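Side-chain contacts in dipeptidase AC. Metallo peptidase. MEROPS family M19 (Rhodobacter sphaeroides, PDB 3LY0), which probably hydrolyses dipeptides as a two-zinc metallopeptidase, and is held here with a phosphinate mimic of L-Ala-D-Ala: residues L190-A193 / G194-V198; G281-P284 / V285-L289. All coordinates share one frame; numbering follows the deposited sequence.

In the fold
In a chain of the TIM-barrel clan, contacts 1 and 2 each join the start of a helix to the residues that lead into it, helix 192-204 in contact 1 and helix 283-296 in contact 2. They lie on opposite sides of the chain's centre, with centres about 36 Å apart and nearest atoms about 24 Å apart, so they do not touch. Neither supplies a zinc ligand. In contact 1 the side chain of Leu190 is about 11 Å from that of the zinc ligand His212; in contact 2 the side chain of His288 is about 12 Å from that of the zinc ligand His233 and about 13 Å from the phosphinate inhibitor. Both pair a glutamate with an arginine four residues later.

Contact 1: residues L190-A193 / G194-V198; sequences LTEA and GRRLV
Glu192 and Arg196 form an i to i+4 salt bridge on the first turn of helix 192-204, whose N-cap is Thr191. The carboxylate and guanidinium planes lie 29° apart, and Arg196 NE meets Glu192 OE1 on its syn side at 2.9 Å in a nearly straight bond, in the guanidinium plane but tilted from that of the carboxylate. A bend at chi2 (-89°) brings the Glu192 carboxylate round to this N-H. Arg196 NH2 adds a weak bond to the same oxygen and lies 3.5 Å from Ala193 CA, which sits over one guanidinium face; Arg196 NH1 is hydrogen-bonded to Ala146 O. Arg195 also runs toward the N-terminal end, on another flank: one face of its guanidinium lies over Glu192 CA and Thr191 O, its plane 78° from the Glu192 carboxylate, and a water joins its NH1 to Leu190 O. Thr191 OG1 caps the helix, accepting from Gly194 N at 3.0 Å, and is also hydrogen-bonded to Val171 O. On the buried side Leu190 and Val198 cross at about a right angle, CD1 to CG2 3.8 Å, and pack on Val221 of helix 215-224. A second water donates to Glu192 OE1 at 2.7 Å and accepts from Arg196 NH2 at 2.8 Å.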
loop_
_atom_site.group_PDB
_atom_site.type_symbol
_atom_site.label_atom_id
_atom_site.label_comp_id
_atom_site.label_asym_id
_atom_site.label_seq_id
_atom_site.Cartn_x
_atom_site.Cartn_y
_atom_site.Cartn_z
ATOM N N LEU A 190 12.959 2.076 15.474
ATOM C CA LEU A 190 13.777 2.764 14.488
ATOM C C LEU A 190 15.210 2.886 14.967
ATOM O O LEU A 190 15.476 3.022 16.168
ATOM C CB LEU A 190 13.242 4.165 14.212
ATOM C CG LEU A 190 11.839 4.242 13.613
ATOM C CD1 LEU A 190 11.493 5.679 13.307
ATOM C CD2 LEU A 190 11.736 3.358 12.365
ATOM N N THR A 191 16.132 2.832 14.012
ATOM C CA THR A 191 17.531 3.148 14.265
ATOM C C THR A 191 17.705 4.662 14.244
ATOM O O THR A 191 16.773 5.406 13.932
ATOM C CB THR A 191 18.418 2.566 13.170
ATOM O OG1 THR A 191 18.086 3.209 11.929
ATOM C CG2 THR A 191 18.232 1.063 13.034
ATOM N N GLU A 192 18.909 5.138 14.560
ATOM C CA GLU A 192 19.160 6.560 14.513
ATOM C C GLU A 192 18.917 7.069 13.086
ATOM O O GLU A 192 18.333 8.136 12.885
ATOM C CB GLU A 192 20.584 6.867 14.996
ATOM C CG GLU A 192 20.820 8.340 15.311
ATOM C CD GLU A 192 21.297 9.127 14.107
ATOM O OE1 GLU A 192 21.833 8.500 13.166
ATOM O OE2 GLU A 192 21.147 10.370 14.108
ATOM N N ALA A 193 19.350 6.282 12.105
ATOM C CA ALA A 193 19.119 6.631 10.702
ATOM C C ALA A 193 17.623 6.718 10.390
ATOM O O ALA A 193 17.192 7.609 9.655
ATOM C CB ALA A 193 19.799 5.630 9.786
ATOM N N GLY A 194 16.845 5.796 10.951
ATOM C CA GLY A 194 15.399 5.822 10.793
ATOM C C GLY A 194 14.772 7.077 11.377
ATOM O O GLY A 194 13.845 7.653 10.809
ATOM N N ARG A 195 15.279 7.516 12.525
ATOM C CA ARG A 195 14.796 8.748 13.123
ATOM C C ARG A 195 15.130 9.936 12.221
ATOM O O ARG A 195 14.291 10.806 11.998
ATOM C CB ARG A 195 15.370 8.921 14.539
ATOM C CG ARG A 195 14.918 7.813 15.482
ATOM C CD ARG A 195 15.189 8.125 16.953
ATOM N NE ARG A 195 16.605 8.046 17.305
ATOM C CZ ARG A 195 17.246 6.920 17.617
ATOM N NH1 ARG A 195 16.605 5.757 17.614
ATOM N NH2 ARG A 195 18.538 6.956 17.930
ATOM N N ARG A 196 16.348 9.967 11.680
ATOM C CA ARG A 196 16.697 11.010 10.720
ATOM C C ARG A 196 15.840 10.950 9.455
ATOM O O ARG A 196 15.465 11.985 8.902
ATOM C CB ARG A 196 18.188 10.974 10.378
ATOM C CG ARG A 196 19.077 11.464 11.518
ATOM C CD ARG A 196 20.549 11.534 11.110
ATOM N NE ARG A 196 21.147 10.214 10.945
ATOM C CZ ARG A 196 21.423 9.666 9.766
ATOM N NH1 ARG A 196 21.150 10.327 8.648
ATOM N NH2 ARG A 196 21.969 8.462 9.702
ATOM N N LEU A 197 15.536 9.735 9.008
ATOM C CA LEU A 197 14.662 9.541 7.849
ATOM C C LEU A 197 13.264 10.128 8.065
ATOM O O LEU A 197 12.711 10.777 7.176
ATOM C CB LEU A 197 14.577 8.059 7.484
ATOM C CG LEU A 197 13.660 7.716 6.310
ATOM C CD1 LEU A 197 14.222 8.250 4.994
ATOM C CD2 LEU A 197 13.484 6.223 6.235
ATOM N N VAL A 198 12.693 9.911 9.248
ATOM C CA VAL A 198 11.402 10.510 9.567
ATOM C C VAL A 198 11.473 12.031 9.481
ATOM O O VAL A 198 10.631 12.669 8.866
ATOM C CB VAL A 198 10.907 10.082 10.973
ATOM C CG1 VAL A 198 9.696 10.907 11.403
ATOM C CG2 VAL A 198 10.587 8.600 10.989
HETATM O O HOH W 1 14.011 5.030 18.036
HETATM O O HOH W 2 22.894 6.574 11.564
#

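Contact 2: residues G281-P284 / V285-L289; sequences GWEP and VLRHL
Arg287 folds back over the preceding turn of its helix to meet Glu283 and Pro284. Its NH2 lies 3.3 Å from Glu283 OE1 in a salt bridge, with the carboxylate and guanidinium planes 76° apart, not as a flat, two-pronged pair. The same NH2 makes a tight contact with Glu283 CB, at 3.1 Å. Pro284 CA and Glu283 O lie over one guanidinium face, each about 3.5 Å above its plane and toward the rim, and NH1 passes 3.8 Å from Pro284 CB. CG, anti to the backbone N (chi1 -162°), carries the chain outward, and a bend at chi3 (-46°) brings the guanidinium back over these atoms. The stronger partner is Glu272, whose OE2 forms a salt bridge with Arg287 NH1; the Glu283 pair is long. On another side of the turn, Val285 CG2 approaches the edge of the Trp282 ring, 4.3 Å from CE3; Leu325 of helix 322-332 touches both side chains. His288 brings CD2 to 3.3 Å from Pro284 O, which lies at the ring edge and in its plane. Further out, Thr240 OG1 bonds to His288 NE2 and Ala236 N to ND1, fixing the rotation of the ring. Backbone i to i+4 hydrogen bonds join Leu286 N to Trp282 O, Arg287 N to Glu283 O and His288 N to Pro284 O. This is an amino-terminal helical turn with proline in its first turn and an i to i+4 glutamate-arginine pair, packed against strand 260-263 through Val285 and His288 in a TIM-barrel-clan fold.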
loop_
_atom_site.group_PDB
_atom_site.type_symbol
_atom_site.label_atom_id
_atom_site.label_comp_id
_atom_site.label_asym_id
_atom_site.label_seq_id
_atom_site.Cartn_x
_atom_site.Cartn_y
_atom_site.Cartn_z
ATOM N N GLY A 281 -16.492 -14.603 1.410
ATOM C CA GLY A 281 -17.533 -13.690 0.977
ATOM C C GLY A 281 -17.237 -12.254 1.363
ATOM O O GLY A 281 -16.100 -11.905 1.699
ATOM N N TRP A 282 -18.263 -11.414 1.313
ATOM C CA TRP A 282 -18.110 -9.994 1.644
ATOM C C TRP A 282 -18.018 -9.708 3.150
ATOM O O TRP A 282 -17.512 -8.658 3.551
ATOM C CB TRP A 282 -19.253 -9.172 1.039
ATOM C CG TRP A 282 -19.284 -9.189 -0.445
ATOM C CD1 TRP A 282 -20.280 -9.690 -1.239
ATOM C CD2 TRP A 282 -18.276 -8.689 -1.336
ATOM N NE1 TRP A 282 -19.958 -9.525 -2.561
ATOM C CE2 TRP A 282 -18.730 -8.920 -2.649
ATOM C CE3 TRP A 282 -17.034 -8.074 -1.149
ATOM C CZ2 TRP A 282 -17.989 -8.557 -3.772
ATOM C CZ3 TRP A 282 -16.303 -7.711 -2.268
ATOM C CH2 TRP A 282 -16.779 -7.957 -3.557
ATOM N N GLU A 283 -18.524 -10.615 3.985
ATOM C CA GLU A 283 -18.592 -10.356 5.425
ATOM C C GLU A 283 -17.274 -9.870 6.045
ATOM O O GLU A 283 -17.269 -8.908 6.810
ATOM C CB GLU A 283 -19.072 -11.594 6.203
ATOM C CG GLU A 283 -20.460 -12.128 5.892
ATOM C CD GLU A 283 -20.773 -13.377 6.713
ATOM O OE1 GLU A 283 -19.885 -13.823 7.477
ATOM O OE2 GLU A 283 -21.897 -13.918 6.604
ATOM N N PRO A 284 -16.153 -10.551 5.750
ATOM C CA PRO A 284 -14.914 -10.105 6.404
ATOM C C PRO A 284 -14.469 -8.722 5.934
ATOM O O PRO A 284 -13.894 -7.957 6.712
ATOM C CB PRO A 284 -13.888 -11.171 5.982
ATOM C CG PRO A 284 -14.735 -12.386 5.643
ATOM C CD PRO A 284 -15.966 -11.815 5.014
ATOM N N VAL A 285 -14.720 -8.406 4.672
ATOM C CA VAL A 285 -14.376 -7.087 4.144
ATOM C C VAL A 285 -15.138 -6.010 4.920
ATOM O O VAL A 285 -14.560 -5.029 5.378
ATOM C CB VAL A 285 -14.715 -6.986 2.652
ATOM C CG1 VAL A 285 -14.480 -5.566 2.136
ATOM C CG2 VAL A 285 -13.889 -7.999 1.847
ATOM N N LEU A 286 -16.439 -6.215 5.101
ATOM C CA LEU A 286 -17.258 -5.228 5.794
ATOM C C LEU A 286 -16.994 -5.203 7.289
ATOM O O LEU A 286 -17.169 -4.182 7.947
ATOM C CB LEU A 286 -18.738 -5.487 5.522
ATOM C CG LEU A 286 -19.139 -5.185 4.082
ATOM C CD1 LEU A 286 -20.541 -5.710 3.803
ATOM C CD2 LEU A 286 -19.030 -3.684 3.800
ATOM N N ARG A 287 -16.578 -6.336 7.838
ATOM C CA ARG A 287 -16.225 -6.408 9.240
ATOM C C ARG A 287 -15.035 -5.486 9.499
ATOM O O ARG A 287 -15.043 -4.682 10.427
ATOM C CB ARG A 287 -15.864 -7.852 9.588
ATOM C CG ARG A 287 -15.880 -8.181 11.059
ATOM C CD ARG A 287 -15.862 -9.700 11.254
ATOM N NE ARG A 287 -16.827 -10.376 10.381
ATOM C CZ ARG A 287 -16.537 -11.387 9.558
ATOM N NH1 ARG A 287 -15.299 -11.870 9.490
ATOM N NH2 ARG A 287 -17.491 -11.927 8.804
ATOM N N HIS A 288 -14.003 -5.597 8.668
ATOM C CA HIS A 288 -12.841 -4.726 8.823
ATOM C C HIS A 288 -13.187 -3.268 8.568
ATOM O O HIS A 288 -12.769 -2.394 9.321
ATOM C CB HIS A 288 -11.707 -5.172 7.909
ATOM C CG HIS A 288 -10.910 -6.307 8.462
ATOM N ND1 HIS A 288 -9.829 -6.124 9.301
ATOM C CD2 HIS A 288 -11.062 -7.646 8.325
ATOM C CE1 HIS A 288 -9.340 -7.305 9.641
ATOM N NE2 HIS A 288 -10.064 -8.243 9.054
ATOM N N LEU A 289 -13.948 -3.004 7.512
ATOM C CA LEU A 289 -14.310 -1.615 7.212
ATOM C C LEU A 289 -15.103 -0.999 8.349
ATOM O O LEU A 289 -14.824 0.119 8.765
ATOM C CB LEU A 289 -15.071 -1.492 5.896
ATOM C CG LEU A 289 -14.228 -1.585 4.630
ATOM C CD1 LEU A 289 -15.137 -1.647 3.414
ATOM C CD2 LEU A 289 -13.268 -0.397 4.522
#